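Local coordinates for protein mitochondrial import inner membrane translocase subunit TIM8 (Saccharomyces cerevisiae, PDB 3CJH) that acts as a chaperone of the mitochondrial intermembrane space, aiding import and insertion of multi-pass inner-membrane proteins and transfer of beta-barrel precursors from TOM to SAM, at residues 14-17 with 18-22; 32-35 with 36-40; 52-55 with 56-60; 42-45 with 46-50. One frame throughout, in Å; residues are numbered along the deposited sequence.

Interaction 1: residues 14-17 with 18-22; sequences IHQF and TNICF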
loop_
_atom_site.group_PDB
_atom_site.type_symbol
_atom_site.label_atom_id
_atom_site.label_comp_id
_atom_site.label_asym_id
_atom_site.label_seq_id
_atom_site.Cartn_x
_atom_site.Cartn_y
_atom_site.Cartn_z
ATOM N N ILE B 14 12.599 -12.506 -0.375
ATOM C CA ILE B 14 13.148 -11.940 -1.601
ATOM C C ILE B 14 12.078 -11.290 -2.474
ATOM O O ILE B 14 12.331 -10.251 -3.064
ATOM C CB ILE B 14 13.852 -12.988 -2.449
ATOM C CG1 ILE B 14 15.054 -13.570 -1.703
ATOM C CG2 ILE B 14 14.303 -12.374 -3.771
ATOM C CD1 ILE B 14 16.154 -12.595 -1.474
ATOM N N HIS B 15 10.895 -11.907 -2.553
ATOM C CA HIS B 15 9.764 -11.316 -3.277
ATOM C C HIS B 15 9.381 -9.998 -2.638
ATOM O O HIS B 15 9.244 -8.971 -3.305
ATOM C CB HIS B 15 8.513 -12.197 -3.231
ATOM C CG HIS B 15 8.650 -13.490 -3.957
ATOM N ND1 HIS B 15 9.524 -13.663 -5.008
ATOM C CD2 HIS B 15 7.994 -14.665 -3.811
ATOM C CE1 HIS B 15 9.421 -14.899 -5.461
ATOM N NE2 HIS B 15 8.496 -15.528 -4.755
ATOM N N GLN B 16 9.195 -10.035 -1.330
ATOM C CA GLN B 16 8.749 -8.859 -0.649
ATOM C C GLN B 16 9.770 -7.739 -0.739
ATOM O O GLN B 16 9.404 -6.601 -1.055
ATOM C CB GLN B 16 8.408 -9.147 0.796
ATOM C CG GLN B 16 8.036 -7.866 1.476
ATOM C CD GLN B 16 7.174 -8.029 2.633
ATOM O OE1 GLN B 16 6.505 -9.064 2.809
ATOM N NE2 GLN B 16 7.167 -6.993 3.464
ATOM N N PHE B 17 11.041 -8.059 -0.479
ATOM C CA PHE B 17 12.105 -7.048 -0.537
ATOM C C PHE B 17 12.202 -6.438 -1.916
ATOM O O PHE B 17 12.326 -5.221 -2.062
ATOM C CB PHE B 17 13.459 -7.633 -0.158
ATOM C CG PHE B 17 13.585 -7.968 1.288
ATOM C CD1 PHE B 17 13.179 -7.058 2.264
ATOM C CD2 PHE B 17 14.126 -9.189 1.695
ATOM C CE1 PHE B 17 13.286 -7.367 3.622
ATOM C CE2 PHE B 17 14.243 -9.507 3.058
ATOM C CZ PHE B 17 13.823 -8.591 4.020
ATOM N N THR B 18 12.131 -7.303 -2.921
ATOM C CA THR B 18 12.201 -6.873 -4.302
ATOM C C THR B 18 11.069 -5.911 -4.580
ATOM O O THR B 18 11.276 -4.839 -5.161
ATOM C CB THR B 18 12.115 -8.035 -5.260
ATOM O OG1 THR B 18 13.251 -8.903 -5.076
ATOM C CG2 THR B 18 12.137 -7.529 -6.664
ATOM N N ASN B 19 9.875 -6.265 -4.127
ATOM C CA ASN B 19 8.723 -5.403 -4.314
ATOM C C ASN B 19 8.903 -4.009 -3.677
ATOM O O ASN B 19 8.621 -2.983 -4.310
ATOM C CB ASN B 19 7.481 -6.079 -3.763
ATOM C CG ASN B 19 6.245 -5.242 -3.948
ATOM O OD1 ASN B 19 6.006 -4.697 -5.030
ATOM N ND2 ASN B 19 5.456 -5.114 -2.891
ATOM N N ILE B 20 9.419 -3.967 -2.447
ATOM C CA ILE B 20 9.626 -2.674 -1.774
ATOM C C ILE B 20 10.734 -1.877 -2.447
ATOM O O ILE B 20 10.563 -0.692 -2.752
ATOM C CB ILE B 20 10.005 -2.762 -0.253
ATOM C CG1 ILE B 20 9.727 -4.140 0.364
ATOM C CG2 ILE B 20 9.250 -1.645 0.522
ATOM C CD1 ILE B 20 9.689 -4.163 1.897
ATOM N N CYS B 21 11.874 -2.534 -2.657
ATOM C CA CYS B 21 13.078 -1.852 -3.131
ATOM C C CYS B 21 12.997 -1.448 -4.584
ATOM O O CYS B 21 13.507 -0.407 -4.968
ATOM C CB CYS B 21 14.311 -2.707 -2.891
ATOM S SG CYS B 21 14.746 -2.842 -1.144
ATOM N N PHE B 22 12.340 -2.255 -5.398
ATOM C CA PHE B 22 12.177 -1.913 -6.824
ATOM C C PHE B 22 11.479 -0.551 -6.986
ATOM O O PHE B 22 11.927 0.309 -7.735
ATOM C CB PHE B 22 11.377 -2.986 -7.523
ATOM C CG PHE B 22 11.152 -2.723 -8.986
ATOM C CD1 PHE B 22 12.116 -3.044 -9.912
ATOM C CD2 PHE B 22 9.955 -2.195 -9.441
ATOM C CE1 PHE B 22 11.896 -2.822 -11.275
ATOM C CE2 PHE B 22 9.743 -1.976 -10.795
ATOM C CZ PHE B 22 10.711 -2.289 -11.705
#

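Interaction 2: residues 32-35 with 36-40; sequences SNLS and SQEEQ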
loop_
_atom_site.group_PDB
_atom_site.type_symbol
_atom_site.label_atom_id
_atom_site.label_comp_id
_atom_site.label_asym_id
_atom_site.label_seq_id
_atom_site.Cartn_x
_atom_site.Cartn_y
_atom_site.Cartn_z
ATOM N N SER B 32 16.368 -1.267 -20.862
ATOM C CA SER B 32 16.128 -2.495 -20.117
ATOM C C SER B 32 17.273 -2.787 -19.141
ATOM O O SER B 32 17.185 -3.738 -18.356
ATOM C CB SER B 32 15.891 -3.682 -21.064
ATOM O OG SER B 32 17.096 -4.381 -21.363
ATOM N N ASN B 33 18.333 -1.974 -19.194
ATOM C CA ASN B 33 19.523 -2.157 -18.354
ATOM C C ASN B 33 19.428 -1.404 -17.023
ATOM O O ASN B 33 18.893 -0.277 -16.958
ATOM C CB ASN B 33 20.797 -1.710 -19.098
ATOM C CG ASN B 33 21.361 -2.770 -20.068
ATOM O OD1 ASN B 33 21.276 -3.967 -19.831
ATOM N ND2 ASN B 33 21.968 -2.309 -21.148
ATOM N N LEU B 34 19.926 -2.053 -15.964
ATOM C CA LEU B 34 20.034 -1.445 -14.643
ATOM C C LEU B 34 21.298 -0.594 -14.631
ATOM O O LEU B 34 22.357 -1.078 -15.005
ATOM C CB LEU B 34 20.129 -2.509 -13.534
ATOM C CG LEU B 34 18.903 -3.251 -13.003
ATOM C CD1 LEU B 34 19.330 -4.228 -11.934
ATOM C CD2 LEU B 34 17.851 -2.301 -12.431
ATOM N N SER B 35 21.202 0.667 -14.236
ATOM C CA SER B 35 22.381 1.517 -14.149
ATOM C C SER B 35 23.176 1.194 -12.895
ATOM O O SER B 35 22.654 0.609 -11.941
ATOM C CB SER B 35 22.040 3.035 -14.231
ATOM O OG SER B 35 21.404 3.571 -13.067
ATOM N N SER B 36 24.463 1.532 -12.956
ATOM C CA SER B 36 25.384 1.527 -11.815
ATOM C C SER B 36 24.668 1.974 -10.522
ATOM O O SER B 36 24.625 1.257 -9.509
ATOM C CB SER B 36 26.535 2.515 -12.122
ATOM O OG SER B 36 27.763 1.860 -12.492
ATOM N N GLN B 37 24.105 3.177 -10.600
ATOM C CA GLN B 37 23.397 3.824 -9.502
ATOM C C GLN B 37 22.282 2.959 -8.933
ATOM O O GLN B 37 22.209 2.742 -7.716
ATOM C CB GLN B 37 22.807 5.141 -10.017
ATOM C CG GLN B 37 21.811 5.849 -9.097
ATOM C CD GLN B 37 22.456 6.596 -7.917
ATOM O OE1 GLN B 37 23.531 6.229 -7.418
ATOM N NE2 GLN B 37 21.769 7.651 -7.454
ATOM N N GLU B 38 21.412 2.470 -9.815
ATOM C CA GLU B 38 20.243 1.702 -9.366
ATOM C C GLU B 38 20.553 0.287 -8.919
ATOM O O GLU B 38 19.749 -0.318 -8.237
ATOM C CB GLU B 38 19.081 1.730 -10.396
ATOM C CG GLU B 38 19.232 0.909 -11.657
ATOM C CD GLU B 38 18.345 1.423 -12.847
ATOM O OE1 GLU B 38 17.184 1.857 -12.639
ATOM O OE2 GLU B 38 18.809 1.385 -14.013
ATOM N N GLU B 39 21.721 -0.234 -9.268
ATOM C CA GLU B 39 22.116 -1.563 -8.810
ATOM C C GLU B 39 22.611 -1.534 -7.353
ATOM O O GLU B 39 22.360 -2.450 -6.569
ATOM C CB GLU B 39 23.210 -2.137 -9.713
ATOM C CG GLU B 39 23.007 -3.622 -9.971
ATOM C CD GLU B 39 24.120 -4.260 -10.786
ATOM O OE1 GLU B 39 25.285 -3.810 -10.658
ATOM O OE2 GLU B 39 23.820 -5.220 -11.550
ATOM N N GLN B 40 23.331 -0.472 -7.016
ATOM C CA GLN B 40 23.894 -0.273 -5.679
ATOM C C GLN B 40 22.791 0.177 -4.686
ATOM O O GLN B 40 22.748 -0.233 -3.522
ATOM C CB GLN B 40 25.004 0.775 -5.789
ATOM C CG GLN B 40 25.869 0.945 -4.556
ATOM C CD GLN B 40 26.853 -0.226 -4.337
ATOM O OE1 GLN B 40 27.287 -0.880 -5.287
ATOM N NE2 GLN B 40 27.215 -0.478 -3.071
#

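Interaction 3: residues 52-55 with 56-60; sequences TNIR and IVNGL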
loop_
_atom_site.group_PDB
_atom_site.type_symbol
_atom_site.label_atom_id
_atom_site.label_comp_id
_atom_site.label_asym_id
_atom_site.label_seq_id
_atom_site.Cartn_x
_atom_site.Cartn_y
_atom_site.Cartn_z
ATOM N N THR B 52 17.422 -2.521 9.860
ATOM C CA THR B 52 16.234 -1.991 10.532
ATOM C C THR B 52 15.488 -3.088 11.315
ATOM O O THR B 52 15.196 -2.937 12.492
ATOM C CB THR B 52 15.273 -1.362 9.528
ATOM O OG1 THR B 52 15.963 -0.373 8.776
ATOM C CG2 THR B 52 14.126 -0.704 10.228
ATOM N N ASN B 53 15.177 -4.193 10.656
ATOM C CA ASN B 53 14.494 -5.279 11.328
ATOM C C ASN B 53 15.166 -5.609 12.664
ATOM O O ASN B 53 14.495 -5.646 13.698
ATOM C CB ASN B 53 14.430 -6.533 10.438
ATOM C CG ASN B 53 13.346 -6.449 9.374
ATOM O OD1 ASN B 53 12.155 -6.471 9.685
ATOM N ND2 ASN B 53 13.756 -6.382 8.112
ATOM N N ILE B 54 16.487 -5.816 12.639
ATOM C CA ILE B 54 17.244 -6.211 13.842
ATOM C C ILE B 54 17.141 -5.127 14.911
ATOM O O ILE B 54 16.885 -5.402 16.074
ATOM C CB ILE B 54 18.765 -6.443 13.584
ATOM C CG1 ILE B 54 19.032 -7.224 12.301
ATOM C CG2 ILE B 54 19.376 -7.205 14.740
ATOM C CD1 ILE B 54 20.501 -7.485 12.053
ATOM N N ARG B 55 17.353 -3.889 14.503
ATOM C CA ARG B 55 17.241 -2.753 15.413
ATOM C C ARG B 55 15.863 -2.719 16.101
ATOM O O ARG B 55 15.750 -2.505 17.309
ATOM C CB ARG B 55 17.439 -1.457 14.632
ATOM C CG ARG B 55 18.023 -0.346 15.437
ATOM C CD ARG B 55 19.511 -0.504 15.499
ATOM N NE ARG B 55 20.135 0.629 16.165
ATOM C CZ ARG B 55 20.412 0.701 17.464
ATOM N NH1 ARG B 55 20.118 -0.306 18.291
ATOM N NH2 ARG B 55 20.989 1.800 17.947
ATOM N N ILE B 56 14.818 -2.932 15.307
ATOM C CA ILE B 56 13.453 -2.944 15.817
ATOM C C ILE B 56 13.215 -4.097 16.790
ATOM O O ILE B 56 12.679 -3.887 17.867
ATOM C CB ILE B 56 12.419 -3.002 14.671
ATOM C CG1 ILE B 56 11.979 -1.593 14.243
ATOM C CG2 ILE B 56 11.175 -3.775 15.102
ATOM C CD1 ILE B 56 13.050 -0.586 14.194
ATOM N N VAL B 57 13.628 -5.303 16.413
ATOM C CA VAL B 57 13.386 -6.479 17.246
ATOM C C VAL B 57 14.204 -6.422 18.530
ATOM O O VAL B 57 13.689 -6.720 19.612
ATOM C CB VAL B 57 13.637 -7.803 16.480
ATOM C CG1 VAL B 57 14.987 -7.808 15.829
ATOM C CG2 VAL B 57 13.499 -8.999 17.409
ATOM N N ASN B 58 15.474 -6.035 18.422
ATOM C CA ASN B 58 16.299 -5.847 19.617
ATOM C C ASN B 58 15.594 -4.857 20.520
ATOM O O ASN B 58 15.344 -5.151 21.684
ATOM C CB ASN B 58 17.701 -5.326 19.279
ATOM C CG ASN B 58 18.656 -6.432 18.830
ATOM O OD1 ASN B 58 18.484 -7.613 19.170
ATOM N ND2 ASN B 58 19.686 -6.041 18.065
ATOM N N GLY B 59 15.244 -3.700 19.956
ATOM C CA GLY B 59 14.540 -2.633 20.682
ATOM C C GLY B 59 13.224 -3.031 21.334
ATOM O O GLY B 59 12.841 -2.468 22.352
ATOM N N LEU B 60 12.530 -4.001 20.750
ATOM C CA LEU B 60 11.273 -4.508 21.320
ATOM C C LEU B 60 11.496 -5.378 22.577
ATOM O O LEU B 60 10.608 -5.489 23.427
ATOM C CB LEU B 60 10.437 -5.261 20.258
ATOM C CG LEU B 60 9.674 -4.398 19.237
ATOM C CD1 LEU B 60 8.836 -5.254 18.311
ATOM C CD2 LEU B 60 8.794 -3.384 19.924
#

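Interaction 4: residues 42-45 with 46-50; sequences LSNC and VNRFL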
loop_
_atom_site.group_PDB
_atom_site.type_symbol
_atom_site.label_atom_id
_atom_site.label_comp_id
_atom_site.label_asym_id
_atom_site.label_seq_id
_atom_site.Cartn_x
_atom_site.Cartn_y
_atom_site.Cartn_z
ATOM N N LEU B 42 19.775 -0.741 -4.952
ATOM C CA LEU B 42 19.052 -1.999 -4.778
ATOM C C LEU B 42 19.639 -2.902 -3.669
ATOM O O LEU B 42 18.926 -3.466 -2.870
ATOM C CB LEU B 42 19.034 -2.731 -6.120
ATOM C CG LEU B 42 17.690 -3.138 -6.733
ATOM C CD1 LEU B 42 16.518 -2.244 -6.336
ATOM C CD2 LEU B 42 17.804 -3.191 -8.279
ATOM N N SER B 43 20.955 -3.014 -3.611
ATOM C CA SER B 43 21.615 -3.884 -2.627
ATOM C C SER B 43 21.767 -3.214 -1.265
ATOM O O SER B 43 21.629 -3.885 -0.234
ATOM C CB SER B 43 22.982 -4.322 -3.130
ATOM O OG SER B 43 23.863 -3.218 -3.224
ATOM N N ASN B 44 22.091 -1.919 -1.261
ATOM C CA ASN B 44 21.969 -1.080 -0.047
ATOM C C ASN B 44 20.567 -1.176 0.570
ATOM O O ASN B 44 20.422 -1.401 1.756
ATOM C CB ASN B 44 22.169 0.397 -0.389
ATOM C CG ASN B 44 23.588 0.753 -0.754
ATOM O OD1 ASN B 44 24.537 -0.027 -0.556
ATOM N ND2 ASN B 44 23.744 1.960 -1.301
ATOM N N CYS B 45 19.539 -0.973 -0.248
ATOM C CA CYS B 45 18.125 -1.029 0.212
ATOM C C CYS B 45 17.821 -2.317 1.028
ATOM O O CYS B 45 17.343 -2.234 2.165
ATOM C CB CYS B 45 17.175 -0.892 -0.992
ATOM S SG CYS B 45 15.385 -0.904 -0.666
ATOM N N VAL B 46 18.141 -3.483 0.461
ATOM C CA VAL B 46 17.983 -4.770 1.160
ATOM C C VAL B 46 18.741 -4.802 2.512
ATOM O O VAL B 46 18.188 -5.225 3.539
ATOM C CB VAL B 46 18.545 -5.980 0.358
ATOM C CG1 VAL B 46 17.865 -7.275 0.808
ATOM C CG2 VAL B 46 18.402 -5.795 -1.127
ATOM N N ASN B 47 20.008 -4.387 2.493
ATOM C CA ASN B 47 20.864 -4.439 3.678
ATOM C C ASN B 47 20.345 -3.533 4.786
ATOM O O ASN B 47 20.193 -3.928 5.946
ATOM C CB ASN B 47 22.296 -4.018 3.316
ATOM C CG ASN B 47 23.123 -5.171 2.817
ATOM O OD1 ASN B 47 23.437 -6.069 3.582
ATOM N ND2 ASN B 47 23.475 -5.159 1.542
ATOM N N ARG B 48 20.100 -2.295 4.393
ATOM C CA ARG B 48 19.518 -1.275 5.251
ATOM C C ARG B 48 18.172 -1.743 5.837
ATOM O O ARG B 48 17.856 -1.499 7.007
ATOM C CB ARG B 48 19.338 0.015 4.430
ATOM C CG ARG B 48 19.783 1.270 5.107
ATOM C CD ARG B 48 21.208 1.169 5.721
ATOM N NE ARG B 48 22.267 1.008 4.731
ATOM C CZ ARG B 48 23.150 0.002 4.680
ATOM N NH1 ARG B 48 23.149 -0.991 5.569
ATOM N NH2 ARG B 48 24.072 0.003 3.722
ATOM N N PHE B 49 17.391 -2.451 5.030
ATOM C CA PHE B 49 16.131 -2.994 5.524
ATOM C C PHE B 49 16.338 -4.062 6.607
ATOM O O PHE B 49 15.662 -4.054 7.625
ATOM C CB PHE B 49 15.303 -3.581 4.393
ATOM C CG PHE B 49 13.868 -3.388 4.600
ATOM C CD1 PHE B 49 13.155 -4.277 5.397
ATOM C CD2 PHE B 49 13.229 -2.248 4.077
ATOM C CE1 PHE B 49 11.806 -4.071 5.635
ATOM C CE2 PHE B 49 11.893 -2.026 4.310
ATOM C CZ PHE B 49 11.173 -2.942 5.098
ATOM N N LEU B 50 17.280 -4.974 6.374
ATOM C CA LEU B 50 17.617 -6.030 7.346
ATOM C C LEU B 50 18.133 -5.450 8.652
ATOM O O LEU B 50 17.756 -5.908 9.726
ATOM C CB LEU B 50 18.666 -6.981 6.761
ATOM C CG LEU B 50 18.106 -7.808 5.604
ATOM C CD1 LEU B 50 19.202 -8.294 4.667
ATOM C CD2 LEU B 50 17.250 -8.969 6.152
#

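Interaction 1: residues 14-17 with 18-22
T18 turns its hydroxyl back onto the preceding helical turn, where T18 OG1 donates to I14 O at 2.6 Å. The same carbonyl also takes the T18 amide, with N to I14 O at 3.0 Å, and the two donors come from opposite faces of its plane. Holding OG1 beside the backbone N (chi1 -64°) is what lets it reach back. Threonine suits this buried place because its polar atom is satisfied by its own helix, leaving CG2 as the apolar branch. One residue earlier, F17 contributes mostly backbone here: C21 N to F17 O spans 2.8 Å, nearly straight, and C21 SG also lies 3.5 Å from F17 O. I20 supplies aliphatic bulk, its CD1 lying 4.1 Å from both Q16 CG and Q16 NE2, so that the methyl meets the chain and the amide end of the glutamine. Carried on helix 7-25, F17, I20 and C21 face helix 36-62: the F17 ring rests on L50, I20 on F49, and C21 is tied to C45 by a disulfide of the twin CX3C motif, while I14 and T18 each pack on an aromatic side chain of another protein's chain.

Interaction 2: residues 32-35 with 36-40
The carboxylate of E38 folds back over the residues just before its helix. Over one of its faces sits the methyl CD2 of L34, 3.8 Å from E38 CD, while S35 OG lies to the other side of the plane, displaced beyond the rim. At OE2 the lone pair directed away from the other carboxylate oxygen receives the backbone amide of S35, with S35 N to E38 OE2 at 2.5 Å, a length not to be read finely at this resolution. E38 CG lies between its backbone N and carbonyl carbon (chi1 74°), and the chain beyond is extended, which carries the acid back to S35. The return bond runs from E38 N to S35 OG at 3.4 Å and is weak. Together the two bonds make a capping box at the start of helix 36-62, with S35 as N-cap: the short serine hydroxyl can accept from an amide of the first turn, as N-cap residues do, and a glutamate three residues on can occupy the amide of the cap itself. Its negative charge probably also suits the amino end of a helix. The helical pattern starts with E39 N to S35 O at 3.0 Å. L34, still in the loop between the two helices, brings CD2 to within 3.6 Å of E38 CG, so that leucine lies against the aliphatic part of the acid. E38 OE2 also forms a salt bridge with a basic side chain of another protein's chain, and L34 packs on a basic side chain there.

Interaction 3: residues 52-55 with 56-60
T52 O receives the amide of I56, with I56 N to T52 O at 2.8 Å and an almost straight approach. The next three carbonyls take the i+4 amides too: V57 N to N53 O is 2.9 Å, N58 N to I54 O is 2.8 Å, and G59 N to R55 O is 2.9 Å. The last donor arrives tilted 33° from the carbonyl plane, and glycine, having no side chain, probably avoids crowding near R55 O. The four bonds are the regular pattern of an alpha-helix, here the carboxyl-terminal part of helix 36-62, past the second cysteine pair of the twin CX3C motif; the series goes on with L60 N to I56 O. Two side-chain oxygens find partners outside these segments. T52 OG1 bonds to R48 O one turn back, which lets threonine be buried, and its methyl CG2 then lies alongside I56 CD1 at 4.1 Å. N53 OD1 has a hydrogen bond to a polar side chain of another protein's chain, while R55 faces an acidic side chain there in long, weak ion pairs. N58 places its amide beside I54: ND2 is 3.5 Å from I54 CG2, the two side chains pointing the same way, and its angle to I54 O is too poor for a bond. CG of N58 sits beside the backbone N (chi1 -81°), which turns the amide back toward that methyl. Isoleucine fits the buried position 56, where it meets an apolar side chain of the neighbouring protein, whereas asparagine suits the exposed position 58.

Interaction 4: residues 42-45 with 46-50
S43 O is gripped twice by N47, once by its main chain and once by its side chain. N47 N reaches it at 3.2 Å, tilted modestly from the carbonyl plane, and N47 ND2 at 2.9 Å from the opposite face, standing 46° out of that plane. With CG beside the backbone N (chi1 -87°), the amide folds back along the helix. One residue on, R48 N meets N44 O at 2.8 Å, almost straight, and N44 O also lies 4.1 Å above one face of the R48 guanidinium, offset toward its rim. The arginine is bent twice and is held by a salt bridge from NH1 to D51, while N44 ND2 bonds to backbone of a neighbouring protein. F49 N to C45 O, at 2.9 Å, continues the helical bonding, but V46 N to L42 O at 3.4 Å is weak. L42, C45 and F49 meet helix 7-25 and also touch other chains. The bond from ND2 to S43 O helps fix the N47 amide and leaves OD1 to accept from a basic side chain of a different neighbouring protein, so asparagine suits a place where one side chain must serve both its own helix and the assembly.

How the interactions relate
Interactions 1 and 4 are partly buried near the chain's centre and join the two helices of the hairpin: beside the disulfide, F17 CE1 meets F49 CD1 at 3.6 Å and I20 CD1 meets F49 CZ at 3.7 Å. Interaction 2 spans the loop and the start of helix 36-62, interaction 3 its later turns, their centres about 30 Å apart on opposite sides of the chain's centre. Interaction 2 is a surface contact, where a capping box closes the start of a helix; it reaches interaction 4 by L34 packing on L42. Interaction 3, partly buried, adjoins interaction 4 in sequence. Side chains bond to backbone in 1, 2 and 4, whereas in 3 the hydrogen bonds between the segments are all main-chain.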